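Local coordinates for protein phosphodiesterase (Salpingoeca rosetta, PDB 7CJ3) that is a membrane protein whose transmembrane domain has the all-helical bacteriorhodopsin-like fold and holds a bound retinal, at residues His57-Tyr62 with Ser108-Asn113; Ile104-Met109 with Val259-Ala264; Ala164-Gly169 with Ala190-Val195. All blocks are in the same frame, centred on the assembly; numbering follows the deposited sequence.

Interaction 1: residues His57-Tyr62 with Ser108-Asn113; sequences HLQSFY and SMATLN. With OLC ((2R)-2,3-dihydroxypropyl (9Z)-octadec-9-enoate), chain L; OLC ((2R)-2,3-dihydroxypropyl (9Z)-octadec-9-enoate), chain D.
A Met-aromatic contact between Tyr62 and Met109 joins two helices of this bacteriorhodopsin-like bundle, the start of helix 58-81 and the end of helix 86-111. The methyl CE of Met109 sits over the centre of the Tyr62 ring, 3.8 Å from the ring centroid and 13° off the normal, which makes it a CH-pi contact. The sulfur SD lies above the same face at a greater distance. The Met109 chain bends at its last torsion (chi3 58°), and this bend lays CE on the ring. The backbone oxygen of Leu58 lies over the opposite face, towards the rim, while the hydroxyl of Tyr62 is bonded to Glu254 of helix 250-277. At the base of the tyrosine, Tyr62 CB touches Ala110 CB at 3.8 Å. The extended Gln59 side chain passes the end of helix 86-111, its CG 3.4 Å from Ala110 O. The amide end of Gln59 meets acyl carbons of the chain D OLC, with NE2 3.7 Å from C6. The Phe61 ring points away from helix 86-111 and has C10 of the chain L OLC over one face. His57 NE2 is hydrogen-bonded to O25 of that same lipid at 2.7 Å.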
loop_
_atom_site.group_PDB
_atom_site.type_symbol
_atom_site.label_atom_id
_atom_site.label_comp_id
_atom_site.label_asym_id
_atom_site.label_seq_id
_atom_site.Cartn_x
_atom_site.Cartn_y
_atom_site.Cartn_z
ATOM N N HIS B 57 1.196 -16.683 10.253
ATOM C CA HIS B 57 1.487 -15.490 9.417
ATOM C C HIS B 57 0.195 -14.827 8.943
ATOM O O HIS B 57 0.276 -13.682 8.444
ATOM C CB HIS B 57 2.467 -15.854 8.292
ATOM C CG HIS B 57 3.665 -16.590 8.793
ATOM N ND1 HIS B 57 4.537 -16.056 9.746
ATOM C CD2 HIS B 57 4.050 -17.869 8.590
ATOM C CE1 HIS B 57 5.445 -16.960 10.067
ATOM N NE2 HIS B 57 5.191 -18.071 9.349
ATOM N N LEU B 58 -0.952 -15.486 9.154
ATOM C CA LEU B 58 -2.252 -15.109 8.530
ATOM C C LEU B 58 -2.729 -13.746 9.056
ATOM O O LEU B 58 -3.145 -12.919 8.219
ATOM C CB LEU B 58 -3.261 -16.243 8.724
ATOM C CG LEU B 58 -3.002 -17.479 7.859
ATOM C CD1 LEU B 58 -4.143 -18.485 7.942
ATOM C CD2 LEU B 58 -2.812 -17.086 6.421
ATOM N N GLN B 59 -2.618 -13.472 10.356
ATOM C CA GLN B 59 -3.078 -12.183 10.961
ATOM C C GLN B 59 -2.243 -11.046 10.350
ATOM O O GLN B 59 -2.801 -10.005 9.938
ATOM C CB GLN B 59 -3.002 -12.315 12.496
ATOM C CG GLN B 59 -3.442 -11.115 13.322
ATOM C CD GLN B 59 -3.253 -11.418 14.796
ATOM O OE1 GLN B 59 -2.915 -12.555 15.173
ATOM N NE2 GLN B 59 -3.487 -10.405 15.623
ATOM N N SER B 60 -0.941 -11.256 10.214
ATOM C CA SER B 60 -0.000 -10.257 9.656
ATOM C C SER B 60 -0.411 -9.916 8.240
ATOM O O SER B 60 -0.430 -8.733 7.912
ATOM C CB SER B 60 1.396 -10.803 9.656
ATOM O OG SER B 60 1.907 -10.910 10.979
ATOM N N PHE B 61 -0.698 -10.945 7.433
ATOM C CA PHE B 61 -1.067 -10.806 6.004
ATOM C C PHE B 61 -2.319 -9.934 5.876
ATOM O O PHE B 61 -2.274 -8.911 5.177
ATOM C CB PHE B 61 -1.268 -12.185 5.390
ATOM C CG PHE B 61 -0.045 -13.061 5.289
ATOM C CD1 PHE B 61 1.220 -12.589 5.607
ATOM C CD2 PHE B 61 -0.164 -14.360 4.818
ATOM C CE1 PHE B 61 2.332 -13.423 5.523
ATOM C CE2 PHE B 61 0.944 -15.188 4.720
ATOM C CZ PHE B 61 2.190 -14.715 5.075
ATOM N N TYR B 62 -3.377 -10.299 6.603
ATOM C CA TYR B 62 -4.688 -9.601 6.607
ATOM C C TYR B 62 -4.490 -8.183 7.177
ATOM O O TYR B 62 -4.881 -7.209 6.486
ATOM C CB TYR B 62 -5.756 -10.485 7.279
ATOM C CG TYR B 62 -5.837 -11.896 6.735
ATOM C CD1 TYR B 62 -5.612 -12.184 5.392
ATOM C CD2 TYR B 62 -6.126 -12.966 7.569
ATOM C CE1 TYR B 62 -5.644 -13.486 4.912
ATOM C CE2 TYR B 62 -6.164 -14.277 7.113
ATOM C CZ TYR B 62 -5.925 -14.544 5.774
ATOM O OH TYR B 62 -5.956 -15.842 5.322
ATOM N N SER B 108 -11.366 -7.248 9.422
ATOM C CA SER B 108 -12.275 -8.265 10.017
ATOM C C SER B 108 -11.570 -9.620 10.153
ATOM O O SER B 108 -11.541 -10.197 11.263
ATOM C CB SER B 108 -13.523 -8.344 9.164
ATOM O OG SER B 108 -14.257 -7.138 9.249
ATOM N N MET B 109 -10.984 -10.088 9.052
ATOM C CA MET B 109 -10.263 -11.379 8.951
ATOM C C MET B 109 -9.090 -11.449 9.937
ATOM O O MET B 109 -8.912 -12.522 10.573
ATOM C CB MET B 109 -9.820 -11.603 7.504
ATOM C CG MET B 109 -11.041 -11.964 6.604
ATOM S SD MET B 109 -10.677 -12.204 4.877
ATOM C CE MET B 109 -9.472 -13.511 4.931
ATOM N N ALA B 110 -8.375 -10.343 10.133
ATOM C CA ALA B 110 -7.216 -10.230 11.057
ATOM C C ALA B 110 -7.640 -10.220 12.538
ATOM O O ALA B 110 -6.856 -10.746 13.340
ATOM C CB ALA B 110 -6.413 -8.981 10.729
ATOM N N THR B 111 -8.782 -9.599 12.883
ATOM C CA THR B 111 -9.147 -9.166 14.271
ATOM C C THR B 111 -10.319 -9.957 14.862
ATOM O O THR B 111 -10.400 -10.000 16.103
ATOM C CB THR B 111 -9.544 -7.676 14.386
ATOM O OG1 THR B 111 -10.491 -7.295 13.381
ATOM C CG2 THR B 111 -8.336 -6.751 14.342
ATOM N N LEU B 112 -11.241 -10.476 14.044
ATOM C CA LEU B 112 -12.484 -11.112 14.565
ATOM C C LEU B 112 -12.464 -12.612 14.268
ATOM O O LEU B 112 -11.705 -13.028 13.370
ATOM C CB LEU B 112 -13.729 -10.436 13.977
ATOM C CG LEU B 112 -13.794 -8.921 14.109
ATOM C CD1 LEU B 112 -14.887 -8.331 13.264
ATOM C CD2 LEU B 112 -13.985 -8.521 15.549
ATOM N N ASN B 113 -13.221 -13.359 15.083
ATOM C CA ASN B 113 -13.590 -14.790 14.899
ATOM C C ASN B 113 -14.765 -14.836 13.916
ATOM O O ASN B 113 -15.896 -14.429 14.312
ATOM C CB ASN B 113 -13.942 -15.466 16.224
ATOM C CG ASN B 113 -12.817 -15.374 17.222
ATOM O OD1 ASN B 113 -11.795 -16.021 17.081
ATOM N ND2 ASN B 113 -12.969 -14.529 18.222
HETATM C C18 OLC L . 0.684 -4.096 -1.159
HETATM C C10 OLC L . 1.833 -10.987 1.791
HETATM C C9 OLC L . 3.071 -11.205 1.310
HETATM C C17 OLC L . -0.254 -4.847 -0.217
HETATM C C11 OLC L . 1.438 -9.808 2.648
HETATM C C8 OLC L . 4.161 -10.205 1.622
HETATM C C24 OLC L . 8.471 -18.807 8.561
HETATM C C16 OLC L . 0.410 -4.912 1.107
HETATM C C12 OLC L . 0.229 -9.269 1.989
HETATM C C7 OLC L . 5.401 -10.543 0.859
HETATM C C15 OLC L . 1.589 -5.881 1.014
HETATM C C13 OLC L . 0.228 -7.775 1.946
HETATM C C6 OLC L . 5.864 -11.952 1.204
HETATM C C14 OLC L . 1.216 -7.359 0.893
HETATM C C5 OLC L . 6.209 -12.233 2.646
HETATM C C4 OLC L . 5.500 -13.498 3.027
HETATM C C3 OLC L . 5.977 -13.958 4.400
HETATM C C2 OLC L . 7.401 -14.475 4.387
HETATM C C21 OLC L . 8.498 -17.601 6.449
HETATM C C1 OLC L . 7.386 -15.841 5.013
HETATM C C22 OLC L . 8.159 -17.435 7.915
HETATM O O19 OLC L . 6.397 -16.546 4.826
HETATM O O25 OLC L . 7.727 -19.033 9.776
HETATM O O23 OLC L . 8.865 -16.277 8.496
HETATM O O20 OLC L . 8.513 -16.309 5.836
HETATM C C18 OLC D . 0.828 -0.522 4.135
HETATM C C10 OLC D . 0.319 -5.648 10.730
HETATM C C9 OLC D . -0.673 -5.526 11.624
HETATM C C17 OLC D . 1.727 -1.704 4.389
HETATM C C11 OLC D . 1.071 -4.491 10.104
HETATM C C8 OLC D . -1.258 -6.822 12.166
HETATM C C16 OLC D . 1.539 -2.253 5.792
HETATM C C12 OLC D . 2.504 -4.905 9.683
HETATM C C7 OLC D . -0.166 -7.653 12.895
HETATM C C15 OLC D . 2.824 -2.816 6.378
HETATM C C13 OLC D . 2.829 -4.582 8.233
HETATM C C6 OLC D . -0.701 -8.614 13.978
HETATM C C14 OLC D . 2.703 -3.120 7.850
HETATM C C5 OLC D . 0.177 -9.851 14.264
#

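Interaction 2: residues Ile104-Met109 with Val259-Ala264; sequences ISYLSM and VADYAA. With OLC ((2R)-2,3-dihydroxypropyl (9Z)-octadec-9-enoate), chain L.
Asp261 and Tyr106 meet through one side-chain hydrogen bond in the core of the helical bundle, and Asp261 belongs to the retinal pocket. The aspartate leaves its helix with CG anti to the backbone N (chi1 -156°), and this carries the carboxylate towards helix 86-111. Its CB lies 3.4 Å from Tyr106 OH. CG is next, 3.3 Å from the same hydroxyl and near the plane of the tyrosine ring, at its edge. At the tip, OD2 accepts the hydrogen bond from Tyr106 OH at 2.5 Å, through the anti lone pair that faces away from OD1. OD2 also comes to 3.0 Å from the ring carbon CE2 of Tyr106. The ring and carboxylate planes are turned 64° apart. The other oxygen, OD1, is hydrogen-bonded to Lys265 NZ, one helical turn further on. OD2 has a second, weak bond from Trp134 and lies near the carboxylate of Glu133. The contact thus spans from helix 86-111 to helix 250-277. Helix 128-149 brings Arg130 and Glu133 against Tyr106, and helix 58-81 adds Thr65.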
loop_
_atom_site.group_PDB
_atom_site.type_symbol
_atom_site.label_atom_id
_atom_site.label_comp_id
_atom_site.label_asym_id
_atom_site.label_seq_id
_atom_site.Cartn_x
_atom_site.Cartn_y
_atom_site.Cartn_z
ATOM N N ILE B 104 -12.001 -2.992 5.150
ATOM C CA ILE B 104 -12.702 -3.485 6.373
ATOM C C ILE B 104 -12.861 -5.008 6.326
ATOM O O ILE B 104 -12.856 -5.599 7.434
ATOM C CB ILE B 104 -14.043 -2.787 6.639
ATOM C CG1 ILE B 104 -15.025 -2.958 5.473
ATOM C CG2 ILE B 104 -13.806 -1.329 6.982
ATOM C CD1 ILE B 104 -16.361 -2.212 5.633
ATOM N N SER B 105 -12.998 -5.630 5.140
ATOM C CA SER B 105 -13.125 -7.110 5.078
ATOM C C SER B 105 -11.815 -7.683 5.617
ATOM O O SER B 105 -11.844 -8.609 6.457
ATOM C CB SER B 105 -13.487 -7.654 3.723
ATOM O OG SER B 105 -14.101 -6.653 2.924
ATOM N N TYR B 106 -10.691 -7.114 5.202
ATOM C CA TYR B 106 -9.369 -7.652 5.607
ATOM C C TYR B 106 -9.133 -7.354 7.094
ATOM O O TYR B 106 -8.623 -8.266 7.767
ATOM C CB TYR B 106 -8.296 -7.162 4.633
ATOM C CG TYR B 106 -8.187 -8.012 3.391
ATOM C CD1 TYR B 106 -7.637 -9.286 3.445
ATOM C CD2 TYR B 106 -8.610 -7.544 2.154
ATOM C CE1 TYR B 106 -7.512 -10.070 2.305
ATOM C CE2 TYR B 106 -8.495 -8.321 1.004
ATOM C CZ TYR B 106 -7.937 -9.595 1.069
ATOM O OH TYR B 106 -7.841 -10.369 -0.064
ATOM N N LEU B 107 -9.534 -6.173 7.599
ATOM C CA LEU B 107 -9.432 -5.818 9.046
ATOM C C LEU B 107 -10.161 -6.884 9.867
ATOM O O LEU B 107 -9.592 -7.337 10.869
ATOM C CB LEU B 107 -10.035 -4.430 9.314
ATOM C CG LEU B 107 -10.058 -3.984 10.782
ATOM C CD1 LEU B 107 -8.695 -4.060 11.433
ATOM C CD2 LEU B 107 -10.536 -2.555 10.929
ATOM N N SER B 108 -11.366 -7.248 9.422
ATOM C CA SER B 108 -12.275 -8.265 10.017
ATOM C C SER B 108 -11.570 -9.620 10.153
ATOM O O SER B 108 -11.541 -10.197 11.263
ATOM C CB SER B 108 -13.523 -8.344 9.164
ATOM O OG SER B 108 -14.257 -7.138 9.249
ATOM N N MET B 109 -10.984 -10.088 9.052
ATOM C CA MET B 109 -10.263 -11.379 8.951
ATOM C C MET B 109 -9.090 -11.449 9.937
ATOM O O MET B 109 -8.912 -12.522 10.573
ATOM C CB MET B 109 -9.820 -11.603 7.504
ATOM C CG MET B 109 -11.041 -11.964 6.604
ATOM S SD MET B 109 -10.677 -12.204 4.877
ATOM C CE MET B 109 -9.472 -13.511 4.931
ATOM N N VAL B 259 -1.723 -10.034 -2.067
ATOM C CA VAL B 259 -0.943 -9.223 -3.046
ATOM C C VAL B 259 -1.776 -9.007 -4.321
ATOM O O VAL B 259 -1.822 -7.868 -4.804
ATOM C CB VAL B 259 0.429 -9.872 -3.347
ATOM C CG1 VAL B 259 1.263 -9.023 -4.316
ATOM C CG2 VAL B 259 1.227 -10.131 -2.069
ATOM N N ALA B 260 -2.408 -10.066 -4.838
ATOM C CA ALA B 260 -3.322 -10.064 -6.012
ATOM C C ALA B 260 -4.511 -9.134 -5.770
ATOM O O ALA B 260 -4.795 -8.250 -6.628
ATOM C CB ALA B 260 -3.827 -11.466 -6.261
ATOM N N ASP B 261 -5.208 -9.343 -4.652
ATOM C CA ASP B 261 -6.406 -8.532 -4.323
ATOM C C ASP B 261 -6.028 -7.050 -4.410
ATOM O O ASP B 261 -6.661 -6.315 -5.180
ATOM C CB ASP B 261 -6.956 -8.873 -2.945
ATOM C CG ASP B 261 -8.429 -8.537 -2.797
ATOM O OD1 ASP B 261 -8.965 -7.825 -3.668
ATOM O OD2 ASP B 261 -9.043 -9.011 -1.830
ATOM N N TYR B 262 -4.992 -6.661 -3.660
ATOM C CA TYR B 262 -4.471 -5.284 -3.586
ATOM C C TYR B 262 -4.104 -4.812 -4.993
ATOM O O TYR B 262 -4.578 -3.728 -5.405
ATOM C CB TYR B 262 -3.284 -5.198 -2.633
ATOM C CG TYR B 262 -2.762 -3.788 -2.531
ATOM C CD1 TYR B 262 -3.492 -2.799 -1.896
ATOM C CD2 TYR B 262 -1.565 -3.423 -3.118
ATOM C CE1 TYR B 262 -3.033 -1.493 -1.829
ATOM C CE2 TYR B 262 -1.084 -2.129 -3.042
ATOM C CZ TYR B 262 -1.827 -1.156 -2.414
ATOM O OH TYR B 262 -1.371 0.127 -2.358
ATOM N N ALA B 263 -3.278 -5.599 -5.695
ATOM C CA ALA B 263 -2.776 -5.298 -7.050
ATOM C C ALA B 263 -3.971 -5.028 -7.965
ATOM O O ALA B 263 -3.985 -3.964 -8.594
ATOM C CB ALA B 263 -1.946 -6.441 -7.563
ATOM N N ALA B 264 -4.947 -5.941 -8.016
ATOM C CA ALA B 264 -6.106 -5.843 -8.927
ATOM C C ALA B 264 -6.775 -4.479 -8.771
ATOM O O ALA B 264 -7.099 -3.852 -9.815
ATOM C CB ALA B 264 -7.093 -6.950 -8.657
HETATM C C18 OLC L . 0.684 -4.096 -1.159
HETATM C C10 OLC L . 1.833 -10.987 1.791
HETATM C C9 OLC L . 3.071 -11.205 1.310
HETATM C C17 OLC L . -0.254 -4.847 -0.217
HETATM C C11 OLC L . 1.438 -9.808 2.648
HETATM C C8 OLC L . 4.161 -10.205 1.622
HETATM C C24 OLC L . 8.471 -18.807 8.561
HETATM C C16 OLC L . 0.410 -4.912 1.107
HETATM C C12 OLC L . 0.229 -9.269 1.989
HETATM C C7 OLC L . 5.401 -10.543 0.859
HETATM C C15 OLC L . 1.589 -5.881 1.014
HETATM C C13 OLC L . 0.228 -7.775 1.946
HETATM C C6 OLC L . 5.864 -11.952 1.204
HETATM C C14 OLC L . 1.216 -7.359 0.893
HETATM C C5 OLC L . 6.209 -12.233 2.646
HETATM C C4 OLC L . 5.500 -13.498 3.027
HETATM C C3 OLC L . 5.977 -13.958 4.400
HETATM C C2 OLC L . 7.401 -14.475 4.387
HETATM C C21 OLC L . 8.498 -17.601 6.449
HETATM C C1 OLC L . 7.386 -15.841 5.013
HETATM C C22 OLC L . 8.159 -17.435 7.915
HETATM O O19 OLC L . 6.397 -16.546 4.826
HETATM O O25 OLC L . 7.727 -19.033 9.776
HETATM O O23 OLC L . 8.865 -16.277 8.496
HETATM O O20 OLC L . 8.513 -16.309 5.836
#

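Interaction 3: residues Ala164-Gly169 with Ala190-Val195; sequences ALLLAG and ATYIYV. With RET (retinal), chain K; OLC ((2R)-2,3-dihydroxypropyl (9Z)-octadec-9-enoate), chain O.
Leu166 packs against Tyr192 where two successive helices of the bundle run antiparallel beside the retinal. The axes of segments 164-169 and 190-195 come within 9.5 Å, with their directions 155° apart. Leu166 has CG anti to the backbone N (chi1 -162°) and points across to the other helix, where its two methyls do different work. CD1 lies against the backbone of helix 178-207, 3.4 Å from Tyr192 CA. It is also 3.6 Å from Tyr192 CB, near the ring plane at the edge, and it reaches Val195 CG2 more loosely at 4.2 Å. CD2 turns to the ligand and comes to 3.6 Å from retinal C18. Leu166 thus touches helix 178-207 with one methyl and lines the retinal pocket with the other.

Tyr192 takes a similar first torsion (chi1 172°), which swings its ring out beside the retinal and away from helix 153-173. Its CB is 3.4 Å from retinal C18, and ring carbon CE1 meets the methyl C19 at 3.8 Å. Leu167 CD2 touches retinal C16 at 3.6 Å. The two leucines therefore meet different methyls of the retinal ring, Leu166 at C18 and Leu167 at C16. Thr191 adds its CB to the Leu166 side. Its hydroxyl is bonded back to Gly187 O, and that of Tyr192 to Ser234.

The helices are also joined by a bond from Ser188 OG to Leu166 O. Helix 128-149 covers Leu167 with Trp134, Ile135 and Cys138, and the chain O OLC lies along Ala190 and Tyr194 of helix 178-207.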
loop_
_atom_site.group_PDB
_atom_site.type_symbol
_atom_site.label_atom_id
_atom_site.label_comp_id
_atom_site.label_asym_id
_atom_site.label_seq_id
_atom_site.Cartn_x
_atom_site.Cartn_y
_atom_site.Cartn_z
ATOM N N ALA B 164 -20.363 -12.824 -10.461
ATOM C CA ALA B 164 -20.951 -13.187 -9.148
ATOM C C ALA B 164 -21.169 -14.710 -9.049
ATOM O O ALA B 164 -20.748 -15.300 -8.022
ATOM C CB ALA B 164 -22.228 -12.426 -8.950
ATOM N N LEU B 165 -21.774 -15.334 -10.076
ATOM C CA LEU B 165 -22.077 -16.799 -10.091
ATOM C C LEU B 165 -20.774 -17.602 -10.041
ATOM O O LEU B 165 -20.650 -18.557 -9.246
ATOM C CB LEU B 165 -22.890 -17.138 -11.348
ATOM C CG LEU B 165 -24.175 -16.339 -11.553
ATOM C CD1 LEU B 165 -24.993 -16.867 -12.725
ATOM C CD2 LEU B 165 -25.052 -16.315 -10.316
ATOM N N LEU B 166 -19.844 -17.208 -10.886
ATOM C CA LEU B 166 -18.423 -17.627 -10.923
ATOM C C LEU B 166 -17.848 -17.772 -9.515
ATOM O O LEU B 166 -17.297 -18.832 -9.200
ATOM C CB LEU B 166 -17.740 -16.489 -11.678
ATOM C CG LEU B 166 -16.369 -16.748 -12.267
ATOM C CD1 LEU B 166 -16.123 -15.709 -13.367
ATOM C CD2 LEU B 166 -15.291 -16.694 -11.179
ATOM N N LEU B 167 -17.940 -16.714 -8.705
ATOM C CA LEU B 167 -17.243 -16.640 -7.397
ATOM C C LEU B 167 -17.870 -17.627 -6.406
ATOM O O LEU B 167 -17.117 -18.410 -5.786
ATOM C CB LEU B 167 -17.294 -15.192 -6.902
ATOM C CG LEU B 167 -16.411 -14.208 -7.663
ATOM C CD1 LEU B 167 -16.761 -12.766 -7.334
ATOM C CD2 LEU B 167 -14.947 -14.467 -7.368
ATOM N N ALA B 168 -19.205 -17.605 -6.303
ATOM C CA ALA B 168 -20.046 -18.594 -5.575
ATOM C C ALA B 168 -19.715 -20.037 -5.983
ATOM O O ALA B 168 -19.505 -20.872 -5.047
ATOM C CB ALA B 168 -21.488 -18.296 -5.835
ATOM N N GLY B 169 -19.641 -20.305 -7.301
ATOM C CA GLY B 169 -19.066 -21.543 -7.853
ATOM C C GLY B 169 -17.732 -21.901 -7.211
ATOM O O GLY B 169 -17.566 -23.059 -6.718
ATOM N N ALA B 190 -14.432 -21.551 -16.708
ATOM C CA ALA B 190 -14.927 -21.354 -18.092
ATOM C C ALA B 190 -15.656 -20.015 -18.201
ATOM O O ALA B 190 -15.487 -19.320 -19.192
ATOM C CB ALA B 190 -15.810 -22.500 -18.495
ATOM N N THR B 191 -16.462 -19.672 -17.206
ATOM C CA THR B 191 -17.221 -18.398 -17.161
ATOM C C THR B 191 -16.241 -17.227 -17.014
ATOM O O THR B 191 -16.424 -16.189 -17.690
ATOM C CB THR B 191 -18.199 -18.422 -15.989
ATOM O OG1 THR B 191 -18.822 -19.708 -15.981
ATOM C CG2 THR B 191 -19.214 -17.308 -16.079
ATOM N N TYR B 192 -15.222 -17.398 -16.166
ATOM C CA TYR B 192 -14.118 -16.417 -16.002
ATOM C C TYR B 192 -13.495 -16.088 -17.374
ATOM O O TYR B 192 -13.200 -14.872 -17.593
ATOM C CB TYR B 192 -13.084 -16.895 -14.978
ATOM C CG TYR B 192 -11.858 -16.015 -14.933
ATOM C CD1 TYR B 192 -11.837 -14.847 -14.174
ATOM C CD2 TYR B 192 -10.731 -16.321 -15.688
ATOM C CE1 TYR B 192 -10.717 -14.027 -14.142
ATOM C CE2 TYR B 192 -9.605 -15.515 -15.654
ATOM C CZ TYR B 192 -9.597 -14.359 -14.889
ATOM O OH TYR B 192 -8.489 -13.571 -14.882
ATOM N N ILE B 193 -13.300 -17.089 -18.261
ATOM C CA ILE B 193 -12.792 -16.859 -19.650
ATOM C C ILE B 193 -13.833 -16.020 -20.419
ATOM O O ILE B 193 -13.449 -15.003 -21.053
ATOM C CB ILE B 193 -12.496 -18.171 -20.409
ATOM C CG1 ILE B 193 -11.556 -19.120 -19.668
ATOM C CG2 ILE B 193 -11.954 -17.871 -21.806
ATOM C CD1 ILE B 193 -10.204 -18.535 -19.410
ATOM N N TYR B 194 -15.100 -16.453 -20.399
ATOM C CA TYR B 194 -16.219 -15.752 -21.066
ATOM C C TYR B 194 -16.205 -14.278 -20.631
ATOM O O TYR B 194 -16.365 -13.363 -21.477
ATOM C CB TYR B 194 -17.534 -16.475 -20.767
ATOM C CG TYR B 194 -18.764 -15.663 -21.091
ATOM C CD1 TYR B 194 -19.346 -15.699 -22.349
ATOM C CD2 TYR B 194 -19.331 -14.837 -20.136
ATOM C CE1 TYR B 194 -20.458 -14.927 -22.654
ATOM C CE2 TYR B 194 -20.419 -14.033 -20.431
ATOM C CZ TYR B 194 -20.992 -14.087 -21.689
ATOM O OH TYR B 194 -22.080 -13.303 -21.941
ATOM N N VAL B 195 -16.005 -14.052 -19.333
ATOM C CA VAL B 195 -16.028 -12.705 -18.695
ATOM C C VAL B 195 -14.850 -11.871 -19.213
ATOM O O VAL B 195 -15.086 -10.706 -19.656
ATOM C CB VAL B 195 -16.006 -12.843 -17.157
ATOM C CG1 VAL B 195 -15.599 -11.549 -16.463
ATOM C CG2 VAL B 195 -17.341 -13.337 -16.609
HETATM C C1 RET K . -12.106 -18.439 -8.121
HETATM C C2 RET K . -12.649 -19.869 -8.127
HETATM C C3 RET K . -12.022 -20.748 -9.115
HETATM C C4 RET K . -12.144 -20.172 -10.510
HETATM C C5 RET K . -12.052 -18.674 -10.598
HETATM C C6 RET K . -11.906 -17.865 -9.521
HETATM C C7 RET K . -11.605 -16.442 -9.737
HETATM C C8 RET K . -11.550 -15.408 -8.808
HETATM C C9 RET K . -11.486 -14.005 -9.056
HETATM C C10 RET K . -11.485 -13.043 -8.014
HETATM C C11 RET K . -11.243 -11.666 -8.098
HETATM C C12 RET K . -11.123 -10.723 -7.084
HETATM C C13 RET K . -10.932 -9.337 -7.217
HETATM C C14 RET K . -10.932 -8.517 -6.104
HETATM C C15 RET K . -11.264 -7.095 -6.089
HETATM C C16 RET K . -13.157 -17.628 -7.341
HETATM C C17 RET K . -10.785 -18.434 -7.331
HETATM C C18 RET K . -12.149 -18.194 -12.031
HETATM C C19 RET K . -11.396 -13.471 -10.453
HETATM C C20 RET K . -10.703 -8.790 -8.593
HETATM C C18 OLC O . -12.226 -26.906 -18.467
HETATM C C10 OLC O . -15.760 -20.150 -22.437
HETATM C C9 OLC O . -16.341 -19.127 -23.066
HETATM C C17 OLC O . -13.156 -26.974 -19.669
HETATM C C11 OLC O . -14.509 -20.847 -22.901
HETATM C C8 OLC O . -15.842 -18.550 -24.358
HETATM C C24 OLC O . -19.272 -17.073 -32.354
HETATM C C16 OLC O . -13.704 -25.576 -19.981
HETATM C C12 OLC O . -14.490 -22.255 -22.312
HETATM C C7 OLC O . -16.652 -17.314 -24.773
HETATM C C15 OLC O . -13.656 -25.190 -21.474
HETATM C C13 OLC O . -13.246 -22.602 -21.483
HETATM C C6 OLC O . -16.510 -17.169 -26.283
HETATM C C14 OLC O . -12.699 -24.013 -21.788
HETATM C C5 OLC O . -16.545 -15.747 -26.811
HETATM C C4 OLC O . -17.848 -15.077 -26.451
HETATM C C3 OLC O . -19.098 -15.629 -27.153
HETATM C C2 OLC O . -19.039 -15.538 -28.690
HETATM C C21 OLC O . -20.812 -15.159 -31.839
HETATM C C1 OLC O . -20.420 -15.385 -29.325
HETATM C C22 OLC O . -19.479 -15.556 -32.490
HETATM O O19 OLC O . -21.399 -15.913 -28.824
HETATM O O25 OLC O . -17.922 -17.387 -31.990
HETATM O O23 OLC O . -19.445 -15.141 -33.877
HETATM O O20 OLC O . -20.609 -14.593 -30.541
#

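From the N terminus, interaction 1 comes first. It closes a mostly helical loop of 45 residues between 57-62 and 108-113, bringing helices 58-81 and 86-111 together. Interaction 2 opens before interaction 1 ends: the two overlap on helix 86-111, share Ser108 and Met109, and touch through Tyr62 CB and Tyr106 O. The much longer loop of interaction 2 ends at 259-264, on helix 250-277. Interaction 3, between helices 153-173 and 178-207, is nested inside that loop without touching interaction 2, their centres about 20 Å apart. Interactions 1 and 3 are in series. Interactions 2 and 3 both hold residues of the retinal pocket. Interactions 1 and 2 also border the second subunit.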